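Local coordinates for AztD protein (Citrobacter koseri, PDB 6CMK) that acts as a periplasmic zinc chaperone, binding zinc ions and transferring one directly to the solute-binding protein AztC of a zinc transport system, at residues N49-L54 / S384-E389; T259-G264 / T298-F303; R279-D284 / D289-I294. All coordinates share one frame; numbering follows the deposited sequence.

Contact 1 (N49-L54 / S384-E389); sequences NVIDAL and SEISVE
Ile51 and Val388 make the closest approach between the two segments. Ile51 CD1 lies 3.6 Å from Val388 CG2, and the two side chains meet at a slant. The same methyl carbon also reaches Ile386 CG2, at 4.0 Å. One extended isoleucine arm therefore touches Ile386 near the end of strand 381-387 and Val388 just beyond it. The arm is straight because CD1 is anti to CA (chi2 -172°). Ile51 and Ile386 pass each other with their side chains running opposite ways.

Further along, Asn49 ND2 packs against Val388 CG1 at 4.0 Å. ND2 also donates to a water at 3.2 Å. That water in turn donates to Glu389 O, 2.6 Å away, and so bridges the two segments. The other end of the amide is held too, since Asn49 OD1 is hydrogen-bonded to Thr61 OG1 of strand 58-63. Asn49 and Ile51 also hydrogen-bond through their backbones to strand 32-42, while Ile386 and Val388 rest on strand 371-376.

At the end of the strand, Asp52 OD1 accepts from Leu54 N at 2.9 Å, an Asx turn that shapes the exit of the chain. No direct hydrogen bond crosses the interface. The two strands belong to neighbouring blades of the beta propeller. No backbone bond fixes the register of the two segments, so this seam between blades rests on methyl packing, with its one polar link carried by a water.

Contact 2 (T259-G264 / T298-F303); sequences TSTLIG and TRRVHF
Phe303 reaches across to Ile263 and Thr261 with one side and the tip of its ring. It starts at CB, which is 4.1 Å from Ile263 CD1. The first torsion (chi1 51°) places CG between the backbone N and the carbonyl carbon, which swings the ring toward Ile263. Ile263 CD1 lies over one face, 4.1 Å from the ring centroid and 26° off the normal, a CH-pi contact. Along the same rim, CD1 and CE1 of Phe303 meet Ile263 CG2, which is 3.7 Å from CE1. At the tip, Phe303 CZ points at Thr261 O, 3.8 Å away. This oxygen lies at the ring edge, in its plane, where the C-H groups carry slight positive charge. The opposite ring face is taken by Arg300 of the same strand, whose NH1 stands 3.5 Å above the ring plane, over its centre. The bend at chi3 (72°) turns the arginine back in this way. The phenyl ring is thus held between a methyl group and a guanidinium.

Just before Thr261, Ser260 O accepts a hydrogen bond from His216 ND1. His216 binds zinc, so this carbonyl is a second-shell partner of the site. Strands 262-264 and 300-305 are the first strands of two successive propeller blades. The second has a classic beta bulge at Val301 and His302, opposite Phe316. Phe303 also packs on Ile272, Ile280 and Val315.

Contact 3 (R279-D284 / D289-I294); sequences RIILVD and DSFRLI
Ile280 to Asp284 pair with Ile294 to Ser290 in an antiparallel beta hairpin, the outer two strands of a four-stranded propeller blade. Backbone hydrogen bonds hold the ladder. They join Ile280 with Ile294 and Leu282 with Arg292 in both directions, and Asp284 N continues them to Ser290 O at 2.8 Å. Between these pairs, Ile281 faces Leu293 and Val283 faces Phe291 in non-hydrogen-bonded positions.

Side chains alternate between two faces. On the face of Ile280, Leu282 and Ile294, the isoleucine of the outer strand fits between its two neighbours. Ile294 CD1 presses on Leu282 CD1 at 3.5 Å. At its base, Ile294 CB meets Ile280 CG1 at 3.8 Å, these two side chains running alongside each other. Ile280 continues this surface to the next blade, where it packs on Phe303 and Arg300.

On the other face, the Phe291 ring nestles against the bumps of Val283 and Ile281. Val283 CG1 sits over the ring, 4.2 Å from its centroid, in a CH-pi contact. Ile281 CD1 abuts the ring edge, near its plane, 3.9 Å from Phe291 CD1. Leu248 of strand 244-249, in the preceding blade, touches both Val283 and Phe291. Farther along, Leu293 CD1 lodges between Ile281 CG2 at 4.0 Å and Arg279 CB. The branch gets there because Leu293 CG is anti to its nitrogen (chi1 179°), turned toward the partner strand.

At the turn end, Arg292 folds back along its own strand. Both NH1 and NH2 donate to Asp289 OD1, a salt bridge in which OD1 lies near the guanidinium plane; Asp289 is poorly ordered. Arg292 NH1 also donates to Phe291 O at 2.8 Å.

How the contacts relate
From the N terminus, the chain first enters contact 1 at 49-54 and returns to it only at 384-389, so this contact closes almost the whole propeller ring. Contacts 2 and 3 are nested inside that loop. Residues 259-264 open contact 2; the hairpin of contact 3 follows and closes at once; then 298-303 completes contact 2 around it. None of the loops cross. Contact 3 builds the outer part of one blade, contact 2 ties that blade's inner strand to the next blade, and contact 1 seals the last blade against the first. Contacts 2 and 3 touch, whereas contact 1 lies about 15 Å from contact 2 between nearest atoms.

Contact 1 (N49-L54 / S384-E389)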
loop_
_atom_site.group_PDB
_atom_site.type_symbol
_atom_site.label_atom_id
_atom_site.label_comp_id
_atom_site.label_asym_id
_atom_site.label_seq_id
_atom_site.Cartn_x
_atom_site.Cartn_y
_atom_site.Cartn_z
ATOM N N ASN B 49 -9.628 23.132 -11.499
ATOM C CA ASN B 49 -9.534 22.441 -12.775
ATOM C C ASN B 49 -8.940 21.049 -12.583
ATOM O O ASN B 49 -8.066 20.838 -11.743
ATOM C CB ASN B 49 -8.680 23.237 -13.763
ATOM C CG ASN B 49 -9.398 24.461 -14.304
ATOM O OD1 ASN B 49 -10.401 24.346 -15.005
ATOM N ND2 ASN B 49 -8.877 25.635 -13.992
ATOM N N VAL B 50 -9.430 20.097 -13.374
ATOM C CA VAL B 50 -8.941 18.722 -13.363
ATOM C C VAL B 50 -8.371 18.447 -14.740
ATOM O O VAL B 50 -9.040 18.686 -15.749
ATOM C CB VAL B 50 -10.046 17.704 -13.025
ATOM C CG1 VAL B 50 -9.433 16.301 -12.808
ATOM C CG2 VAL B 50 -10.834 18.148 -11.801
ATOM N N ILE B 51 -7.144 17.948 -14.775
ATOM C CA ILE B 51 -6.412 17.756 -16.016
ATOM C C ILE B 51 -5.847 16.348 -16.005
ATOM O O ILE B 51 -5.385 15.865 -14.967
ATOM C CB ILE B 51 -5.304 18.818 -16.160
ATOM C CG1 ILE B 51 -5.971 20.186 -16.384
ATOM C CG2 ILE B 51 -4.314 18.471 -17.282
ATOM C CD1 ILE B 51 -5.028 21.316 -16.724
ATOM N N ASP B 52 -5.911 15.684 -17.154
ATOM C CA ASP B 52 -5.230 14.407 -17.322
ATOM C C ASP B 52 -3.726 14.650 -17.306
ATOM O O ASP B 52 -3.200 15.364 -18.162
ATOM C CB ASP B 52 -5.668 13.751 -18.630
ATOM C CG ASP B 52 -5.111 12.347 -18.809
ATOM O OD1 ASP B 52 -4.027 12.019 -18.273
ATOM O OD2 ASP B 52 -5.773 11.554 -19.504
ATOM N N ALA B 53 -3.039 14.081 -16.318
ATOM C CA ALA B 53 -1.621 14.381 -16.145
ATOM C C ALA B 53 -0.782 13.839 -17.296
ATOM O O ALA B 53 0.302 14.362 -17.573
ATOM C CB ALA B 53 -1.111 13.800 -14.828
ATOM N N LEU B 54 -1.250 12.787 -17.964
ATOM C CA LEU B 54 -0.400 12.107 -18.935
ATOM C C LEU B 54 -0.376 12.817 -20.289
ATOM O O LEU B 54 0.620 12.715 -21.014
ATOM C CB LEU B 54 -0.853 10.649 -19.071
ATOM C CG LEU B 54 -1.016 9.900 -17.735
ATOM C CD1 LEU B 54 -1.329 8.427 -17.953
ATOM C CD2 LEU B 54 0.211 10.037 -16.831
ATOM N N SER B 384 7.187 19.177 -21.751
ATOM C CA SER B 384 6.008 19.815 -22.335
ATOM C C SER B 384 5.557 20.935 -21.404
ATOM O O SER B 384 6.132 21.150 -20.334
ATOM C CB SER B 384 4.877 18.812 -22.562
ATOM O OG SER B 384 4.422 18.288 -21.329
ATOM N N GLU B 385 4.531 21.660 -21.827
ATOM C CA GLU B 385 3.853 22.590 -20.941
ATOM C C GLU B 385 2.366 22.564 -21.256
ATOM O O GLU B 385 1.957 22.275 -22.384
ATOM C CB GLU B 385 4.433 24.013 -21.051
ATOM C CG GLU B 385 4.312 24.682 -22.406
ATOM C CD GLU B 385 4.804 26.118 -22.357
ATOM O OE1 GLU B 385 4.015 27.032 -22.667
ATOM O OE2 GLU B 385 5.974 26.328 -21.975
ATOM N N ILE B 386 1.563 22.834 -20.232
ATOM C CA ILE B 386 0.109 22.751 -20.304
ATOM C C ILE B 386 -0.453 24.140 -20.069
ATOM O O ILE B 386 -0.127 24.780 -19.064
ATOM C CB ILE B 386 -0.460 21.774 -19.261
ATOM C CG1 ILE B 386 0.065 20.363 -19.489
ATOM C CG2 ILE B 386 -1.987 21.778 -19.298
ATOM C CD1 ILE B 386 -0.067 19.485 -18.277
ATOM N N SER B 387 -1.316 24.588 -20.973
ATOM C CA SER B 387 -1.961 25.887 -20.840
ATOM C C SER B 387 -3.201 25.741 -19.971
ATOM O O SER B 387 -4.007 24.827 -20.179
ATOM C CB SER B 387 -2.327 26.452 -22.210
ATOM O OG SER B 387 -3.097 27.637 -22.076
ATOM N N VAL B 388 -3.332 26.624 -18.981
ATOM C CA VAL B 388 -4.430 26.602 -18.015
ATOM C C VAL B 388 -4.827 28.052 -17.784
ATOM O O VAL B 388 -4.046 28.825 -17.217
ATOM C CB VAL B 388 -4.044 25.937 -16.684
ATOM C CG1 VAL B 388 -5.245 25.883 -15.739
ATOM C CG2 VAL B 388 -3.483 24.543 -16.909
ATOM N N GLU B 389 -6.031 28.422 -18.200
ATOM C CA GLU B 389 -6.413 29.821 -18.119
ATOM C C GLU B 389 -6.465 30.274 -16.664
ATOM O O GLU B 389 -6.755 29.495 -15.752
ATOM C CB GLU B 389 -7.751 30.066 -18.817
ATOM C CG GLU B 389 -8.890 29.135 -18.431
ATOM C CD GLU B 389 -10.112 29.342 -19.307
ATOM O OE1 GLU B 389 -9.955 29.869 -20.429
ATOM O OE2 GLU B 389 -11.229 28.986 -18.875
HETATM O O HOH W 1 -9.120 28.640 -15.028
#

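Contact 2 (T259-G264 / T298-F303)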
loop_
_atom_site.group_PDB
_atom_site.type_symbol
_atom_site.label_atom_id
_atom_site.label_comp_id
_atom_site.label_asym_id
_atom_site.label_seq_id
_atom_site.Cartn_x
_atom_site.Cartn_y
_atom_site.Cartn_z
ATOM N N THR B 259 11.333 24.976 12.532
ATOM C CA THR B 259 10.497 24.564 11.418
ATOM C C THR B 259 9.059 25.008 11.651
ATOM O O THR B 259 8.518 24.825 12.750
ATOM C CB THR B 259 10.547 23.043 11.252
ATOM O OG1 THR B 259 11.892 22.646 10.957
ATOM C CG2 THR B 259 9.618 22.595 10.137
ATOM N N SER B 260 8.441 25.570 10.613
ATOM C CA SER B 260 7.030 25.916 10.643
ATOM C C SER B 260 6.216 25.259 9.533
ATOM O O SER B 260 4.998 25.444 9.498
ATOM C CB SER B 260 6.856 27.441 10.573
ATOM O OG SER B 260 7.432 27.977 9.396
ATOM N N THR B 261 6.841 24.496 8.634
ATOM C CA THR B 261 6.129 23.814 7.562
ATOM C C THR B 261 6.836 22.496 7.299
ATOM O O THR B 261 8.066 22.471 7.249
ATOM C CB THR B 261 6.112 24.649 6.270
ATOM O OG1 THR B 261 5.789 26.008 6.581
ATOM C CG2 THR B 261 5.095 24.099 5.278
ATOM N N LEU B 262 6.062 21.417 7.137
ATOM C CA LEU B 262 6.606 20.074 6.969
ATOM C C LEU B 262 5.990 19.354 5.777
ATOM O O LEU B 262 4.825 19.564 5.430
ATOM C CB LEU B 262 6.356 19.198 8.194
ATOM C CG LEU B 262 7.097 19.529 9.473
ATOM C CD1 LEU B 262 6.354 18.922 10.654
ATOM C CD2 LEU B 262 8.527 19.039 9.402
ATOM N N ILE B 263 6.786 18.459 5.187
ATOM C CA ILE B 263 6.310 17.433 4.269
ATOM C C ILE B 263 6.909 16.100 4.713
ATOM O O ILE B 263 7.920 16.049 5.421
ATOM C CB ILE B 263 6.673 17.722 2.794
ATOM C CG1 ILE B 263 8.183 17.914 2.644
ATOM C CG2 ILE B 263 5.915 18.949 2.282
ATOM C CD1 ILE B 263 8.638 18.058 1.207
ATOM N N GLY B 264 6.250 15.020 4.318
ATOM C CA GLY B 264 6.638 13.675 4.736
ATOM C C GLY B 264 6.858 12.736 3.567
ATOM O O GLY B 264 6.082 12.727 2.610
ATOM N N THR B 298 18.792 30.354 -2.830
ATOM C CA THR B 298 17.851 31.443 -2.611
ATOM C C THR B 298 16.697 30.911 -1.771
ATOM O O THR B 298 16.700 29.754 -1.336
ATOM C CB THR B 298 17.334 32.034 -3.931
ATOM O OG1 THR B 298 16.709 31.006 -4.712
ATOM C CG2 THR B 298 18.471 32.647 -4.735
ATOM N N ARG B 299 15.696 31.752 -1.549
ATOM C CA ARG B 299 14.634 31.415 -0.605
ATOM C C ARG B 299 13.655 30.397 -1.180
ATOM O O ARG B 299 13.372 30.364 -2.382
ATOM C CB ARG B 299 13.894 32.682 -0.184
ATOM C CG ARG B 299 14.663 33.470 0.851
ATOM C CD ARG B 299 14.104 34.859 1.040
ATOM N NE ARG B 299 14.333 35.693 -0.129
ATOM C CZ ARG B 299 13.894 36.941 -0.250
ATOM N NH1 ARG B 299 13.194 37.494 0.732
ATOM N NH2 ARG B 299 14.152 37.632 -1.355
ATOM N N ARG B 300 13.133 29.569 -0.284
ATOM C CA ARG B 300 12.221 28.492 -0.650
ATOM C C ARG B 300 10.830 29.026 -0.979
ATOM O O ARG B 300 10.268 29.841 -0.236
ATOM C CB ARG B 300 12.149 27.494 0.502
ATOM C CG ARG B 300 11.259 26.307 0.267
ATOM C CD ARG B 300 11.233 25.429 1.503
ATOM N NE ARG B 300 10.461 26.121 2.515
ATOM C CZ ARG B 300 9.136 26.125 2.562
ATOM N NH1 ARG B 300 8.433 25.413 1.684
ATOM N NH2 ARG B 300 8.516 26.827 3.494
ATOM N N VAL B 301 10.279 28.569 -2.102
ATOM C CA VAL B 301 8.902 28.852 -2.489
ATOM C C VAL B 301 7.969 27.701 -2.121
ATOM O O VAL B 301 6.864 27.925 -1.621
ATOM C CB VAL B 301 8.832 29.149 -4.005
ATOM C CG1 VAL B 301 7.375 29.259 -4.480
ATOM C CG2 VAL B 301 9.608 30.428 -4.348
ATOM N N HIS B 302 8.395 26.466 -2.374
ATOM C CA HIS B 302 7.542 25.301 -2.173
ATOM C C HIS B 302 8.410 24.050 -2.132
ATOM O O HIS B 302 9.520 24.043 -2.658
ATOM C CB HIS B 302 6.502 25.194 -3.297
ATOM C CG HIS B 302 5.412 24.206 -3.025
ATOM N ND1 HIS B 302 5.038 23.241 -3.936
ATOM C CD2 HIS B 302 4.623 24.031 -1.938
ATOM C CE1 HIS B 302 4.048 22.524 -3.424
ATOM N NE2 HIS B 302 3.780 22.985 -2.213
ATOM N N PHE B 303 7.911 22.993 -1.492
ATOM C CA PHE B 303 8.570 21.705 -1.641
ATOM C C PHE B 303 7.545 20.577 -1.577
ATOM O O PHE B 303 6.434 20.742 -1.065
ATOM C CB PHE B 303 9.726 21.503 -0.628
ATOM C CG PHE B 303 9.408 21.772 0.846
ATOM C CD1 PHE B 303 8.121 21.828 1.354
ATOM C CD2 PHE B 303 10.473 21.978 1.720
ATOM C CE1 PHE B 303 7.907 22.068 2.711
ATOM C CE2 PHE B 303 10.272 22.219 3.062
ATOM C CZ PHE B 303 8.988 22.262 3.563
#

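Contact 3 (R279-D284 / D289-I294)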
loop_
_atom_site.group_PDB
_atom_site.type_symbol
_atom_site.label_atom_id
_atom_site.label_comp_id
_atom_site.label_asym_id
_atom_site.label_seq_id
_atom_site.Cartn_x
_atom_site.Cartn_y
_atom_site.Cartn_z
ATOM N N ARG B 279 16.730 27.680 4.143
ATOM C CA ARG B 279 17.287 26.413 4.593
ATOM C C ARG B 279 16.160 25.407 4.756
ATOM O O ARG B 279 15.016 25.786 4.996
ATOM C CB ARG B 279 18.024 26.570 5.928
ATOM C CG ARG B 279 19.300 27.369 5.840
ATOM C CD ARG B 279 19.709 27.880 7.206
ATOM N NE ARG B 279 21.108 28.297 7.222
ATOM C CZ ARG B 279 21.707 28.876 8.257
ATOM N NH1 ARG B 279 22.987 29.209 8.175
ATOM N NH2 ARG B 279 21.029 29.130 9.369
ATOM N N ILE B 280 16.489 24.124 4.600
ATOM C CA ILE B 280 15.577 23.043 4.952
ATOM C C ILE B 280 16.336 22.053 5.821
ATOM O O ILE B 280 17.567 22.006 5.821
ATOM C CB ILE B 280 14.975 22.321 3.719
ATOM C CG1 ILE B 280 16.073 21.737 2.816
ATOM C CG2 ILE B 280 14.074 23.262 2.940
ATOM C CD1 ILE B 280 15.538 20.934 1.618
ATOM N N ILE B 281 15.584 21.269 6.593
ATOM C CA ILE B 281 16.169 20.163 7.337
ATOM C C ILE B 281 15.490 18.876 6.907
ATOM O O ILE B 281 14.294 18.840 6.596
ATOM C CB ILE B 281 16.080 20.314 8.873
ATOM C CG1 ILE B 281 14.663 20.678 9.320
ATOM C CG2 ILE B 281 17.111 21.317 9.366
ATOM C CD1 ILE B 281 14.441 20.452 10.806
ATOM N N LEU B 282 16.286 17.815 6.892
ATOM C CA LEU B 282 15.834 16.463 6.622
ATOM C C LEU B 282 15.887 15.707 7.937
ATOM O O LEU B 282 16.898 15.770 8.645
ATOM C CB LEU B 282 16.721 15.784 5.583
ATOM C CG LEU B 282 16.653 16.200 4.109
ATOM C CD1 LEU B 282 16.828 17.685 3.901
ATOM C CD2 LEU B 282 17.744 15.428 3.376
ATOM N N VAL B 283 14.802 15.020 8.272
ATOM C CA VAL B 283 14.660 14.386 9.576
ATOM C C VAL B 283 14.312 12.921 9.376
ATOM O O VAL B 283 13.344 12.603 8.681
ATOM C CB VAL B 283 13.585 15.070 10.441
ATOM C CG1 VAL B 283 13.654 14.551 11.861
ATOM C CG2 VAL B 283 13.775 16.588 10.421
ATOM N N ASP B 284 15.085 12.038 10.015
ATOM C CA ASP B 284 14.793 10.607 10.020
ATOM C C ASP B 284 14.220 10.217 11.378
ATOM O O ASP B 284 14.977 10.083 12.350
ATOM C CB ASP B 284 16.059 9.807 9.720
ATOM C CG ASP B 284 15.785 8.322 9.560
ATOM O OD1 ASP B 284 14.692 7.854 9.958
ATOM O OD2 ASP B 284 16.665 7.624 9.021
ATOM N N ASP B 289 20.631 9.616 14.549
ATOM C CA ASP B 289 21.284 10.693 13.802
ATOM C C ASP B 289 20.236 11.339 12.894
ATOM O O ASP B 289 20.211 11.174 11.672
ATOM C CB ASP B 289 22.475 10.156 13.018
ATOM C CG ASP B 289 23.675 11.079 13.072
ATOM O OD1 ASP B 289 23.711 12.055 12.294
ATOM O OD2 ASP B 289 24.578 10.837 13.903
ATOM N N SER B 290 19.346 12.099 13.529
ATOM C CA SER B 290 18.050 12.365 12.927
ATOM C C SER B 290 18.065 13.507 11.914
ATOM O O SER B 290 17.235 13.493 11.006
ATOM C CB SER B 290 17.018 12.658 14.021
ATOM O OG SER B 290 16.918 11.566 14.918
ATOM N N PHE B 291 18.972 14.490 12.026
ATOM C CA PHE B 291 18.811 15.756 11.306
ATOM C C PHE B 291 19.972 16.056 10.364
ATOM O O PHE B 291 21.141 15.896 10.730
ATOM C CB PHE B 291 18.703 16.934 12.257
ATOM C CG PHE B 291 17.492 16.915 13.135
ATOM C CD1 PHE B 291 16.372 17.654 12.803
ATOM C CD2 PHE B 291 17.489 16.199 14.308
ATOM C CE1 PHE B 291 15.261 17.664 13.621
ATOM C CE2 PHE B 291 16.382 16.200 15.133
ATOM C CZ PHE B 291 15.267 16.929 14.792
ATOM N N ARG B 292 19.641 16.564 9.175
ATOM C CA ARG B 292 20.628 17.116 8.255
ATOM C C ARG B 292 20.113 18.421 7.664
ATOM O O ARG B 292 18.961 18.505 7.234
ATOM C CB ARG B 292 20.947 16.144 7.120
ATOM C CG ARG B 292 21.677 14.894 7.574
ATOM C CD ARG B 292 23.106 15.219 7.986
ATOM N NE ARG B 292 23.861 14.027 8.361
ATOM C CZ ARG B 292 23.920 13.522 9.591
ATOM N NH1 ARG B 292 23.264 14.098 10.592
ATOM N NH2 ARG B 292 24.636 12.431 9.821
ATOM N N LEU B 293 20.992 19.415 7.609
ATOM C CA LEU B 293 20.673 20.741 7.086
ATOM C C LEU B 293 21.082 20.839 5.621
ATOM O O LEU B 293 22.192 20.442 5.257
ATOM C CB LEU B 293 21.409 21.810 7.894
ATOM C CG LEU B 293 21.216 23.274 7.487
ATOM C CD1 LEU B 293 19.903 23.797 8.021
ATOM C CD2 LEU B 293 22.385 24.129 7.975
ATOM N N ILE B 294 20.197 21.382 4.784
ATOM C CA ILE B 294 20.559 21.765 3.419
ATOM C C ILE B 294 20.367 23.267 3.271
ATOM O O ILE B 294 19.291 23.801 3.570
ATOM C CB ILE B 294 19.750 21.010 2.349
ATOM C CG1 ILE B 294 20.031 19.512 2.442
ATOM C CG2 ILE B 294 20.098 21.548 0.952
ATOM C CD1 ILE B 294 19.229 18.673 1.489
#